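PDB 4P56: putative extracellular solute-binding protein from Bordetella bronchiseptica, which binds mandelate as a TRAP-type periplasmic solute receptor and probably hands solutes of this kind to a partner membrane transporter. Local coordinates for residues T30-L35 / K68-P73; F99-F104 / D316-K321; L141-H146 / S235-V240; F152-P157 / S221-A226; F209-L214 / T276-A281. All blocks are in the same frame, centred on the assembly; numbering follows the deposited sequence.

From the N terminus, contact 1 closes first: 32 residues on from residues 30-35, the chain returns at 68-73, tying the end of strand 28-31 to the loop after strand 62-65. Contact 2 then opens at 99-104 and closes only at 316-321, so contacts 3, 4 and 5 all nest inside its long loop. Contact 3 pairs strands 139-145 and 237-242 and encloses contact 4, which joins strands 149-153 and 225-228 of a second sheet. Contact 5, between residues 209-214 and helix 263-285, crosses both. Trp34 of contact 1 and residues of contacts 3 and 5 meet around the bound mandelate.

Contact 1: T30-L35 / K68-P73; sequences TLSSWL and KAVTNP
Pro73 lies against one face of the Trp34 indole, its CB 3.6 Å above the ring plane and displaced toward the rim. The contact is a CH-pi interaction with the five-membered ring: CB sits 4.1 Å from the centroid of that Trp34 ring, 29° off its normal. Leu35 CG presses on the opposite face, so that the indole is clamped between a proline and its own chain neighbour. A chi1 of 43° tucks Trp34 CG between the backbone N and the carbonyl carbon, turning the ring beneath Pro73, while its NE1 is bonded to Phe89 O and the rotation is thereby fixed. Two residues earlier, Ser32 points its hydroxyl at the loop. Its OG accepts the N-H of Val70 at 3.0 Å in a fairly straight bond (159°) and has a second partner in His76 NE2; both methyls of Val70 pack alongside, CG2 lying 3.6 Å from Ser32 OG. Between these two anchors Ala69 CB rests 3.4 Å from Ser33 O. A water accepts from Ser33 N and donates, weakly, to Lys68 O. Strands 28-31 and 62-65 are parallel neighbours joined through helix 40-56, a beta-alpha-beta crossover; the loops after the two strands pack on each other, and the one after strand 28-31 carries Trp34 into the mandelate pocket, with Pro73 of the other backing its indole.

Contact 2: F99-F104 / D316-K321; sequences FQLTKF and DAAKAK
The backbones of Leu101 and Ala318 come closest here, with their CA atoms 6.4 Å apart, where a 3-10 segment at 100-104 faces the last turn of helix 310-320. No hydrogen bond spans the gap, and each side is held by its own bonds. Phe99 O accepts from both Thr102 N and Thr102 OG1, the hydroxyl at 2.8 Å and in the carbonyl plane, which pins the start of the tight turn. On the helix, Lys321 N reaches back to Ala317 O at 2.9 Å. The contact thus joins the long connection between strand 87-91 and helix 114-129 to the helices near the C terminus of this solute-binding fold, well away from the mandelate pocket. Leu101 is the wedge. With CG beside the backbone N (chi1 -63°) and the branch extended beyond it, its two methyls part over the helix: CD2 settles 3.7 Å from Ala318 CA, and CD1 touches Lys321 CG at 3.8 Å. The lysine meets that methyl with its aliphatic base, its chain bending at chi2 (-68°). Beside them Gln100 reaches Ala317 with its amide oxygen, OE1 3.5 Å from Ala317 CB, a van der Waals contact, while its NE2 is bonded to Gly97 O. Leu101 is further secured through its backbone, with N bonded to Glu134 OE2 and O to Trp314 NE1.

Contact 3: L141-H146 / S235-V240; sequences LGIYAH and SDTHAV. With RMN ((R)-mandelic acid), chain D.
Asp236 and His146 come together around the mandelate hydroxyl. The ligand O8 donates to Asp236 OD2 at 2.8 Å, and the edge of the His146 ring meets the same oxygen in plane, its NE2 lying 3.6 Å from Asp236 CB. His238 turns its own edge toward the mandelate phenyl ring, NE2 standing 3.8 Å from ligand C2. Asp236 OD2 is gripped further by Ser91 OG and, weakly, by His238 NE2. In the second shell Tyr144 sets the imidazole of His238: Tyr144 OH and His238 ND1 share a 2.8 Å hydrogen bond, which together with the bond at NE2 engages both ring nitrogens, the second only weakly. Tyr144 CG is wedged between backbone N and carbonyl carbon (chi1 59°), which brings its ring across the strand so that His238 CB lies over one face. His146 is tethered through its backbone, its N donating to Asp236 O and its O receiving Ser235 OG at 3.0 Å from above the carbonyl plane. Beyond these, Tyr144 and His238 form an antiparallel hydrogen-bonded pair, and at the far end Leu141 and Gly142 both face Val240 in a classic beta bulge. Strand 237-242 runs between 87-91 and 139-145 in the sheet; helices 40-56 and 263-285 pack against Tyr144 and Val240, whereas helix 114-129 meets Ile143 and Ala145 from the other face.

Contact 4: F152-P157 / S221-A226; sequences FTTSKP and SIIRHA
The Phe152 ring packs obliquely against the methyl of Ala226, its CD1 3.6 Å from Ala226 CB, and also meets Ile223, whose CG2 lies 3.8 Å from the same ring atom. Phe152 and Ala226 face each other as an antiparallel non-hydrogen-bonded pair; next to them Thr153 and His225 are hydrogen-bonded, Thr153 N donating to His225 O at 3.0 Å and 165°. Thr153 O then takes Arg224 N at 3.2 Å and, weakly, His225 N. Two residues opposite one make a classic beta bulge, placed where strands 149-153 and 225-228 meet in the mixed sheet of this alpha/beta fold; strands 206-210 and 291-294 flank the pair. On the other face of the sheet His225 lays its ring beneath the Lys156-Pro157 peptide, with Pro157 N and Lys156 C over one face. Pro157 runs beside it, pointing the same way, its CB 3.8 Å from His225 ND1. Past the bulge, Thr154 meets Ile222 with both branches, CG2 reaching Ile222 O at 3.6 Å and OG1 touching the isoleucine CG2. Arg224 passes its CB by Thr154 O, then bends at chi2 (-62°) and chi3, carrying its guanidinium away to Glu289 O.

Contact 5: F209-L214 / T276-A281; sequences FPAESL and THDAAA. With RMN ((R)-mandelic acid), chain D.
Where strand 206-210 passes into helix 211-216, the first turn beside the mandelate pocket is anchored on helix 263-285 by the Asp278 carboxylate, which takes the backbone N-H of Glu212. Asp278 OD1 accepts that Glu212 N-H at 2.9 Å on its anti side, 35° out of the carboxylate plane. Its second oxygen, OD2, takes a water that in turn accepts from Ala211 N, so one carboxylate serves two successive peptide N-H groups at the helix start, a placement the helix dipole would favour. Close packing flanks it: Glu212 CB touches His277 CB at 3.6 Å, and Ala281 CB rests 3.6 Å from Ala211 O. Glu212 CG lies between backbone N and carbonyl carbon (chi1 72°), and a bend at chi2 swings the acid away from Asp278 and back toward the pocket. There its OE1, also bonded to His39 NE2, receives Ser213 OG at 2.7 Å from above the carboxylate plane, and that same OG sits 3.5 Å from mandelate C5.

Contact 1: T30-L35 / K68-P73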
# COMPACT_ATOMS: atom_id res chain seq x y z
N THR A 30 -0.84 5.23 21.90
CA THR A 30 -0.38 6.31 21.05
C THR A 30 -0.20 5.77 19.62
O THR A 30 0.20 4.62 19.41
CB THR A 30 0.93 6.93 21.56
OG1 THR A 30 1.94 5.91 21.73
CG2 THR A 30 0.69 7.63 22.90
N LEU A 31 -0.49 6.64 18.66
CA LEU A 31 -0.44 6.36 17.24
C LEU A 31 0.42 7.42 16.55
O LEU A 31 0.17 8.60 16.70
CB LEU A 31 -1.86 6.39 16.67
CG LEU A 31 -1.98 6.45 15.16
CD1 LEU A 31 -1.46 5.17 14.50
CD2 LEU A 31 -3.45 6.71 14.81
N SER A 32 1.45 7.02 15.81
CA SER A 32 2.19 7.97 14.99
C SER A 32 1.86 7.75 13.52
O SER A 32 1.79 6.62 13.06
CB SER A 32 3.71 7.83 15.16
OG SER A 32 4.41 8.85 14.44
N SER A 33 1.66 8.85 12.79
CA SER A 33 1.44 8.79 11.35
C SER A 33 2.47 9.59 10.56
O SER A 33 2.83 10.72 10.95
CB SER A 33 0.07 9.37 11.04
OG SER A 33 -0.05 9.58 9.66
N TRP A 34 2.95 9.02 9.46
CA TRP A 34 3.90 9.70 8.60
C TRP A 34 3.18 10.31 7.39
O TRP A 34 3.81 10.82 6.47
CB TRP A 34 5.04 8.77 8.17
CG TRP A 34 4.63 7.36 7.76
CD1 TRP A 34 4.48 6.29 8.58
CD2 TRP A 34 4.33 6.88 6.43
NE1 TRP A 34 4.12 5.17 7.86
CE2 TRP A 34 4.02 5.51 6.54
CE3 TRP A 34 4.29 7.48 5.17
CZ2 TRP A 34 3.67 4.73 5.43
CZ3 TRP A 34 3.94 6.70 4.07
CH2 TRP A 34 3.63 5.35 4.21
N LEU A 35 1.84 10.24 7.41
CA LEU A 35 0.99 10.92 6.43
C LEU A 35 0.24 12.08 7.07
O LEU A 35 -0.04 12.05 8.26
CB LEU A 35 -0.02 9.94 5.86
CG LEU A 35 0.60 8.83 5.01
CD1 LEU A 35 -0.45 7.80 4.57
CD2 LEU A 35 1.30 9.45 3.79
N LYS A 68 2.74 14.99 15.70
CA LYS A 68 3.84 14.95 14.73
C LYS A 68 4.26 13.51 14.51
O LYS A 68 4.10 12.66 15.40
CB LYS A 68 5.07 15.72 15.21
CG LYS A 68 4.93 17.21 15.23
CD LYS A 68 6.15 17.87 15.89
CE LYS A 68 5.77 19.19 16.55
NZ LYS A 68 6.94 19.96 17.07
N ALA A 69 4.84 13.23 13.35
CA ALA A 69 5.47 11.91 13.17
C ALA A 69 6.64 11.81 14.16
O ALA A 69 7.36 12.77 14.33
CB ALA A 69 5.97 11.75 11.70
N VAL A 70 6.80 10.67 14.83
CA VAL A 70 7.88 10.54 15.83
C VAL A 70 9.23 10.21 15.19
O VAL A 70 10.27 10.32 15.83
CB VAL A 70 7.55 9.48 16.90
CG1 VAL A 70 6.27 9.87 17.61
CG2 VAL A 70 7.39 8.09 16.28
N THR A 71 9.21 9.79 13.93
CA THR A 71 10.44 9.53 13.19
C THR A 71 10.14 9.57 11.70
O THR A 71 9.06 9.99 11.31
CB THR A 71 11.05 8.17 13.55
OG1 THR A 71 12.31 8.02 12.88
CG2 THR A 71 10.11 7.03 13.18
N ASN A 72 11.08 9.14 10.86
CA ASN A 72 10.84 9.12 9.41
C ASN A 72 9.93 7.96 9.05
O ASN A 72 9.68 7.08 9.86
CB ASN A 72 12.16 8.98 8.66
CG ASN A 72 12.97 7.78 9.11
OD1 ASN A 72 12.67 6.65 8.75
ND2 ASN A 72 14.00 8.02 9.91
N PRO A 73 9.42 7.93 7.81
CA PRO A 73 8.43 6.86 7.52
C PRO A 73 8.91 5.43 7.74
O PRO A 73 8.24 4.62 8.39
CB PRO A 73 8.05 7.13 6.06
CG PRO A 73 8.29 8.64 5.89
CD PRO A 73 9.44 8.99 6.79
O HOH W 1 1.76 11.32 14.37

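Contact 2: F99-F104 / D316-K321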
# COMPACT_ATOMS: atom_id res chain seq x y z
N PHE A 99 9.88 -8.04 3.33
CA PHE A 99 8.47 -8.35 3.15
C PHE A 99 8.27 -8.92 1.75
O PHE A 99 7.28 -8.62 1.06
CB PHE A 99 7.60 -7.12 3.39
CG PHE A 99 7.65 -6.65 4.81
CD1 PHE A 99 7.04 -7.40 5.83
CD2 PHE A 99 8.33 -5.49 5.15
CE1 PHE A 99 7.12 -6.98 7.17
CE2 PHE A 99 8.44 -5.09 6.50
CZ PHE A 99 7.82 -5.83 7.51
N GLN A 100 9.19 -9.78 1.35
CA GLN A 100 9.11 -10.40 0.04
C GLN A 100 7.83 -11.19 -0.15
O GLN A 100 7.31 -11.27 -1.27
CB GLN A 100 10.28 -11.36 -0.20
CG GLN A 100 11.64 -10.78 0.03
CD GLN A 100 12.75 -11.84 -0.07
OE1 GLN A 100 12.72 -12.72 -0.95
NE2 GLN A 100 13.72 -11.77 0.85
N LEU A 101 7.30 -11.76 0.93
CA LEU A 101 6.10 -12.57 0.82
C LEU A 101 4.83 -11.75 0.49
O LEU A 101 3.84 -12.32 0.10
CB LEU A 101 5.83 -13.42 2.09
CG LEU A 101 6.91 -14.46 2.40
CD1 LEU A 101 6.58 -15.28 3.65
CD2 LEU A 101 7.08 -15.37 1.21
N THR A 102 4.85 -10.44 0.69
CA THR A 102 3.65 -9.64 0.38
C THR A 102 3.45 -9.40 -1.12
O THR A 102 2.40 -8.93 -1.52
CB THR A 102 3.68 -8.27 1.09
OG1 THR A 102 4.74 -7.47 0.56
CG2 THR A 102 3.83 -8.45 2.59
N LYS A 103 4.45 -9.71 -1.92
CA LYS A 103 4.44 -9.31 -3.32
C LYS A 103 3.38 -10.03 -4.18
O LYS A 103 3.05 -9.55 -5.25
CB LYS A 103 5.83 -9.44 -3.91
CG LYS A 103 6.78 -8.30 -3.45
CD LYS A 103 8.15 -8.36 -4.13
CE LYS A 103 9.03 -7.17 -3.68
NZ LYS A 103 10.32 -7.10 -4.44
N PHE A 104 2.85 -11.17 -3.73
CA PHE A 104 1.78 -11.86 -4.47
C PHE A 104 0.58 -10.95 -4.66
O PHE A 104 -0.18 -11.10 -5.62
CB PHE A 104 1.33 -13.12 -3.72
CG PHE A 104 0.54 -12.81 -2.48
CD1 PHE A 104 1.18 -12.59 -1.28
CD2 PHE A 104 -0.84 -12.72 -2.52
CE1 PHE A 104 0.50 -12.29 -0.14
CE2 PHE A 104 -1.57 -12.42 -1.35
CZ PHE A 104 -0.90 -12.18 -0.17
N ASP A 316 9.63 -18.63 -5.44
CA ASP A 316 10.92 -19.10 -4.91
C ASP A 316 11.11 -18.62 -3.46
O ASP A 316 11.65 -19.35 -2.63
CB ASP A 316 12.09 -18.59 -5.75
CG ASP A 316 12.18 -19.25 -7.12
OD1 ASP A 316 11.57 -20.33 -7.36
OD2 ASP A 316 12.88 -18.67 -7.98
N ALA A 317 10.67 -17.40 -3.18
CA ALA A 317 10.77 -16.80 -1.83
C ALA A 317 9.82 -17.51 -0.88
O ALA A 317 10.15 -17.76 0.30
CB ALA A 317 10.47 -15.28 -1.88
N ALA A 318 8.64 -17.87 -1.39
CA ALA A 318 7.65 -18.59 -0.58
C ALA A 318 8.20 -19.94 -0.16
O ALA A 318 8.08 -20.37 1.01
CB ALA A 318 6.35 -18.80 -1.38
N LYS A 319 8.84 -20.60 -1.11
CA LYS A 319 9.43 -21.92 -0.83
C LYS A 319 10.53 -21.76 0.20
O LYS A 319 10.65 -22.57 1.13
CB LYS A 319 9.98 -22.55 -2.11
CG LYS A 319 10.56 -23.92 -1.91
CD LYS A 319 11.18 -24.48 -3.21
CE LYS A 319 11.34 -25.99 -3.15
NZ LYS A 319 11.83 -26.53 -4.45
N ALA A 320 11.35 -20.73 0.04
CA ALA A 320 12.44 -20.48 1.00
C ALA A 320 11.88 -20.25 2.41
O ALA A 320 12.47 -20.66 3.39
CB ALA A 320 13.29 -19.29 0.57
N LYS A 321 10.72 -19.59 2.51
CA LYS A 321 10.16 -19.28 3.80
C LYS A 321 9.31 -20.41 4.35
O LYS A 321 8.70 -20.27 5.42
CB LYS A 321 9.29 -18.01 3.74
CG LYS A 321 10.09 -16.74 3.55
CD LYS A 321 10.95 -16.41 4.77
CE LYS A 321 11.54 -15.00 4.65
NZ LYS A 321 12.39 -14.58 5.79

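Contact 3: L141-H146 / S235-V240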
# COMPACT_ATOMS: atom_id res chain seq x y z
N LEU A 141 -1.59 -6.61 13.30
CA LEU A 141 -3.04 -6.57 13.44
C LEU A 141 -3.74 -6.82 12.09
O LEU A 141 -4.75 -7.51 12.02
CB LEU A 141 -3.49 -5.23 14.03
CG LEU A 141 -3.11 -4.98 15.48
CD1 LEU A 141 -3.51 -3.56 15.88
CD2 LEU A 141 -3.75 -6.01 16.47
N GLY A 142 -3.19 -6.28 11.01
CA GLY A 142 -3.85 -6.41 9.72
C GLY A 142 -3.02 -5.82 8.60
O GLY A 142 -2.01 -5.17 8.86
N ILE A 143 -3.45 -6.08 7.37
CA ILE A 143 -2.79 -5.57 6.19
C ILE A 143 -3.87 -5.02 5.28
O ILE A 143 -4.99 -5.51 5.26
CB ILE A 143 -2.02 -6.69 5.46
CG1 ILE A 143 -0.80 -7.14 6.27
CG2 ILE A 143 -1.59 -6.23 4.08
CD1 ILE A 143 -0.18 -8.46 5.76
N TYR A 144 -3.53 -3.99 4.53
CA TYR A 144 -4.41 -3.47 3.50
C TYR A 144 -3.53 -3.10 2.29
O TYR A 144 -2.31 -3.09 2.37
CB TYR A 144 -5.22 -2.25 4.00
CG TYR A 144 -4.38 -1.06 4.48
CD1 TYR A 144 -3.79 -0.20 3.59
CD2 TYR A 144 -4.18 -0.84 5.82
CE1 TYR A 144 -3.02 0.87 4.01
CE2 TYR A 144 -3.41 0.23 6.27
CZ TYR A 144 -2.82 1.07 5.35
OH TYR A 144 -2.05 2.13 5.79
N ALA A 145 -4.17 -2.76 1.19
CA ALA A 145 -3.46 -2.36 -0.03
C ALA A 145 -4.14 -1.13 -0.56
O ALA A 145 -5.33 -0.93 -0.29
CB ALA A 145 -3.53 -3.46 -1.05
N HIS A 146 -3.43 -0.30 -1.31
CA HIS A 146 -4.10 0.80 -1.98
C HIS A 146 -4.66 0.35 -3.34
O HIS A 146 -4.62 -0.84 -3.68
CB HIS A 146 -3.20 2.06 -2.06
CG HIS A 146 -1.97 1.97 -2.94
ND1 HIS A 146 -2.00 1.64 -4.28
CD2 HIS A 146 -0.69 2.34 -2.69
CE1 HIS A 146 -0.79 1.74 -4.79
NE2 HIS A 146 0.03 2.16 -3.84
N SER A 235 0.65 -2.39 -7.14
CA SER A 235 0.04 -1.81 -5.96
C SER A 235 1.04 -1.93 -4.81
O SER A 235 2.18 -2.32 -5.03
CB SER A 235 -1.30 -2.50 -5.66
OG SER A 235 -1.91 -1.89 -4.54
N ASP A 236 0.61 -1.60 -3.60
CA ASP A 236 1.49 -1.64 -2.41
C ASP A 236 0.61 -2.04 -1.25
O ASP A 236 -0.62 -1.79 -1.27
CB ASP A 236 2.11 -0.26 -2.14
CG ASP A 236 3.02 -0.25 -0.91
OD1 ASP A 236 3.66 -1.30 -0.58
OD2 ASP A 236 3.07 0.81 -0.25
N THR A 237 1.20 -2.71 -0.27
CA THR A 237 0.46 -3.15 0.91
C THR A 237 1.05 -2.43 2.10
O THR A 237 2.24 -2.16 2.12
CB THR A 237 0.50 -4.68 1.11
OG1 THR A 237 1.84 -5.17 1.01
CG2 THR A 237 -0.35 -5.40 0.02
N HIS A 238 0.22 -2.13 3.08
CA HIS A 238 0.69 -1.63 4.35
C HIS A 238 0.29 -2.59 5.45
O HIS A 238 -0.68 -3.34 5.31
CB HIS A 238 0.05 -0.27 4.64
CG HIS A 238 0.46 0.82 3.72
ND1 HIS A 238 -0.06 2.09 3.81
CD2 HIS A 238 1.31 0.84 2.66
CE1 HIS A 238 0.47 2.86 2.87
NE2 HIS A 238 1.31 2.12 2.16
N ALA A 239 0.99 -2.53 6.57
CA ALA A 239 0.63 -3.31 7.75
C ALA A 239 0.24 -2.38 8.89
O ALA A 239 0.88 -1.37 9.10
CB ALA A 239 1.78 -4.20 8.17
N VAL A 240 -0.80 -2.74 9.65
CA VAL A 240 -1.05 -2.04 10.90
C VAL A 240 -0.51 -2.94 12.06
O VAL A 240 -0.85 -4.13 12.16
CB VAL A 240 -2.54 -1.76 11.07
CG1 VAL A 240 -2.81 -1.16 12.45
CG2 VAL A 240 -3.01 -0.82 9.98
C1 RMN D . 2.13 5.01 -0.68
C2 RMN D . 2.06 5.47 0.63
C3 RMN D . 1.08 6.37 1.00
C4 RMN D . 0.19 6.86 0.07
C5 RMN D . 0.26 6.41 -1.25
C6 RMN D . 1.23 5.49 -1.61
C7 RMN D . 3.21 4.04 -1.09
C10 RMN D . 4.23 4.77 -1.90
O8 RMN D . 2.74 3.03 -1.90
O11 RMN D . 4.14 4.89 -3.17
O12 RMN D . 5.19 5.35 -1.30

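Contact 4: F152-P157 / S221-A226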
# COMPACT_ATOMS: atom_id res chain seq x y z
N PHE A 152 2.25 8.25 -13.48
CA PHE A 152 2.13 9.70 -13.65
C PHE A 152 3.46 10.32 -14.07
O PHE A 152 4.53 10.00 -13.50
CB PHE A 152 1.74 10.37 -12.34
CG PHE A 152 0.37 10.04 -11.85
CD1 PHE A 152 -0.76 10.56 -12.47
CD2 PHE A 152 0.20 9.24 -10.72
CE1 PHE A 152 -2.03 10.29 -12.00
CE2 PHE A 152 -1.09 8.97 -10.24
CZ PHE A 152 -2.20 9.49 -10.87
N THR A 153 3.41 11.24 -15.04
CA THR A 153 4.62 11.96 -15.42
C THR A 153 4.35 13.45 -15.62
O THR A 153 3.24 13.88 -15.91
CB THR A 153 5.18 11.46 -16.72
OG1 THR A 153 4.15 11.47 -17.69
CG2 THR A 153 5.72 10.05 -16.55
N THR A 154 5.41 14.22 -15.47
CA THR A 154 5.32 15.67 -15.49
C THR A 154 5.12 16.15 -16.92
O THR A 154 4.21 16.92 -17.18
CB THR A 154 6.56 16.29 -14.87
OG1 THR A 154 6.64 15.87 -13.49
CG2 THR A 154 6.54 17.82 -14.99
N SER A 155 5.92 15.66 -17.87
CA SER A 155 5.88 16.20 -19.22
C SER A 155 5.99 15.15 -20.33
O SER A 155 5.88 15.48 -21.51
CB SER A 155 7.01 17.21 -19.38
OG SER A 155 8.26 16.55 -19.28
N LYS A 156 6.19 13.90 -19.96
CA LYS A 156 6.44 12.87 -20.95
C LYS A 156 5.33 11.83 -20.95
O LYS A 156 5.17 11.10 -19.99
CB LYS A 156 7.77 12.18 -20.65
CG LYS A 156 8.97 13.11 -20.79
CD LYS A 156 10.28 12.39 -20.48
CE LYS A 156 11.49 13.26 -20.86
NZ LYS A 156 11.59 14.50 -20.02
N PRO A 157 4.56 11.77 -22.04
CA PRO A 157 3.48 10.79 -22.10
C PRO A 157 4.01 9.38 -22.16
O PRO A 157 5.11 9.12 -22.67
CB PRO A 157 2.75 11.14 -23.39
CG PRO A 157 3.77 11.81 -24.24
CD PRO A 157 4.70 12.52 -23.30
N SER A 221 -0.81 20.16 -10.09
CA SER A 221 -0.39 21.35 -10.83
C SER A 221 0.98 21.16 -11.46
O SER A 221 1.48 22.06 -12.13
CB SER A 221 -0.40 22.58 -9.93
OG SER A 221 -1.73 22.99 -9.66
N ILE A 222 1.56 19.98 -11.26
CA ILE A 222 2.85 19.61 -11.85
C ILE A 222 2.68 18.48 -12.88
O ILE A 222 3.20 18.54 -14.00
CB ILE A 222 3.79 19.07 -10.77
CG1 ILE A 222 4.15 20.17 -9.75
CG2 ILE A 222 5.04 18.51 -11.41
CD1 ILE A 222 4.81 19.61 -8.49
N ILE A 223 2.00 17.43 -12.46
CA ILE A 223 1.75 16.27 -13.30
C ILE A 223 0.80 16.65 -14.45
O ILE A 223 -0.28 17.18 -14.20
CB ILE A 223 1.14 15.12 -12.48
CG1 ILE A 223 2.12 14.60 -11.42
CG2 ILE A 223 0.67 13.97 -13.38
CD1 ILE A 223 3.41 14.00 -11.96
N ARG A 224 1.21 16.38 -15.69
CA ARG A 224 0.35 16.63 -16.85
C ARG A 224 -0.02 15.36 -17.64
O ARG A 224 -0.71 15.45 -18.66
CB ARG A 224 1.01 17.61 -17.83
CG ARG A 224 1.49 18.90 -17.20
CD ARG A 224 0.35 19.70 -16.58
NE ARG A 224 -0.75 19.92 -17.52
CZ ARG A 224 -0.92 21.00 -18.29
NH1 ARG A 224 -0.06 22.02 -18.27
NH2 ARG A 224 -1.97 21.05 -19.09
N HIS A 225 0.44 14.20 -17.19
CA HIS A 225 0.26 12.97 -17.95
C HIS A 225 0.02 11.81 -17.01
O HIS A 225 0.62 11.73 -15.94
CB HIS A 225 1.51 12.69 -18.79
CG HIS A 225 1.84 13.78 -19.76
ND1 HIS A 225 1.33 13.83 -21.04
CD2 HIS A 225 2.65 14.87 -19.64
CE1 HIS A 225 1.80 14.90 -21.66
NE2 HIS A 225 2.59 15.56 -20.83
N ALA A 226 -0.90 10.93 -17.39
CA ALA A 226 -1.17 9.74 -16.60
C ALA A 226 -1.56 8.60 -17.52
O ALA A 226 -2.38 8.79 -18.44
CB ALA A 226 -2.32 10.00 -15.61

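Contact 5: F209-L214 / T276-A281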
# COMPACT_ATOMS: atom_id res chain seq x y z
N PHE A 209 1.93 6.20 -8.35
CA PHE A 209 1.01 6.41 -7.23
C PHE A 209 -0.37 5.90 -7.64
O PHE A 209 -0.66 5.78 -8.84
CB PHE A 209 0.85 7.90 -6.97
CG PHE A 209 1.62 8.44 -5.78
CD1 PHE A 209 2.00 7.63 -4.73
CD2 PHE A 209 1.90 9.78 -5.71
CE1 PHE A 209 2.66 8.15 -3.63
CE2 PHE A 209 2.58 10.32 -4.61
CZ PHE A 209 2.95 9.49 -3.58
N PRO A 210 -1.24 5.61 -6.65
CA PRO A 210 -2.65 5.41 -6.98
C PRO A 210 -3.30 6.78 -7.23
O PRO A 210 -2.67 7.81 -7.00
CB PRO A 210 -3.22 4.78 -5.71
CG PRO A 210 -2.42 5.44 -4.62
CD PRO A 210 -1.02 5.63 -5.19
N ALA A 211 -4.51 6.78 -7.76
CA ALA A 211 -5.15 8.02 -8.17
C ALA A 211 -5.21 9.09 -7.06
O ALA A 211 -4.97 10.24 -7.31
CB ALA A 211 -6.52 7.73 -8.67
N GLU A 212 -5.58 8.69 -5.85
CA GLU A 212 -5.87 9.66 -4.79
C GLU A 212 -4.65 10.53 -4.47
O GLU A 212 -4.77 11.70 -4.11
CB GLU A 212 -6.37 8.95 -3.51
CG GLU A 212 -5.30 8.16 -2.71
CD GLU A 212 -4.42 9.09 -1.83
OE1 GLU A 212 -3.25 8.74 -1.59
OE2 GLU A 212 -4.89 10.17 -1.44
N SER A 213 -3.48 9.94 -4.65
CA SER A 213 -2.23 10.54 -4.26
C SER A 213 -1.90 11.74 -5.13
O SER A 213 -1.28 12.69 -4.64
CB SER A 213 -1.11 9.50 -4.36
OG SER A 213 -1.44 8.34 -3.60
N LEU A 214 -2.33 11.72 -6.38
CA LEU A 214 -2.19 12.89 -7.25
C LEU A 214 -2.70 14.14 -6.54
O LEU A 214 -2.13 15.23 -6.66
CB LEU A 214 -2.99 12.67 -8.55
CG LEU A 214 -3.04 13.83 -9.52
CD1 LEU A 214 -1.72 13.95 -10.25
CD2 LEU A 214 -4.19 13.66 -10.53
N THR A 276 -12.61 5.27 -2.01
CA THR A 276 -13.43 6.48 -2.00
C THR A 276 -12.58 7.66 -2.45
O THR A 276 -12.99 8.48 -3.27
CB THR A 276 -14.07 6.69 -0.61
OG1 THR A 276 -14.92 5.57 -0.30
CG2 THR A 276 -14.88 7.96 -0.56
N HIS A 277 -11.36 7.74 -1.94
CA HIS A 277 -10.49 8.83 -2.36
C HIS A 277 -10.05 8.73 -3.80
O HIS A 277 -9.97 9.75 -4.48
CB HIS A 277 -9.30 8.94 -1.43
CG HIS A 277 -9.66 9.61 -0.15
ND1 HIS A 277 -9.10 10.80 0.26
CD2 HIS A 277 -10.56 9.27 0.81
CE1 HIS A 277 -9.61 11.15 1.42
NE2 HIS A 277 -10.50 10.24 1.77
N ASP A 278 -9.74 7.52 -4.24
CA ASP A 278 -9.43 7.29 -5.65
C ASP A 278 -10.58 7.80 -6.56
O ASP A 278 -10.34 8.43 -7.59
CB ASP A 278 -9.20 5.79 -5.89
CG ASP A 278 -7.76 5.36 -5.63
OD1 ASP A 278 -6.92 6.18 -5.16
OD2 ASP A 278 -7.48 4.17 -5.92
N ALA A 279 -11.82 7.53 -6.17
CA ALA A 279 -12.95 7.88 -7.01
C ALA A 279 -13.11 9.40 -7.04
O ALA A 279 -13.37 9.99 -8.10
CB ALA A 279 -14.21 7.21 -6.49
N ALA A 280 -12.92 10.05 -5.90
CA ALA A 280 -12.97 11.52 -5.83
C ALA A 280 -11.93 12.17 -6.75
O ALA A 280 -12.17 13.22 -7.37
CB ALA A 280 -12.77 11.99 -4.38
N ALA A 281 -10.76 11.54 -6.83
CA ALA A 281 -9.64 12.09 -7.60
C ALA A 281 -9.86 12.05 -9.10
O ALA A 281 -9.15 12.72 -9.84
CB ALA A 281 -8.36 11.34 -7.26
C1 RMN D . 2.13 5.01 -0.68
C2 RMN D . 2.06 5.47 0.63
C3 RMN D . 1.08 6.37 1.00
C4 RMN D . 0.19 6.86 0.07
C5 RMN D . 0.26 6.41 -1.25
C6 RMN D . 1.23 5.49 -1.61
C7 RMN D . 3.21 4.04 -1.09
C10 RMN D . 4.23 4.77 -1.90
O8 RMN D . 2.74 3.03 -1.90
O11 RMN D . 4.14 4.89 -3.17
O12 RMN D . 5.19 5.35 -1.30
O HOH W 2 -5.95 4.18 -8.22
O HOH W 3 -7.22 12.27 -2.15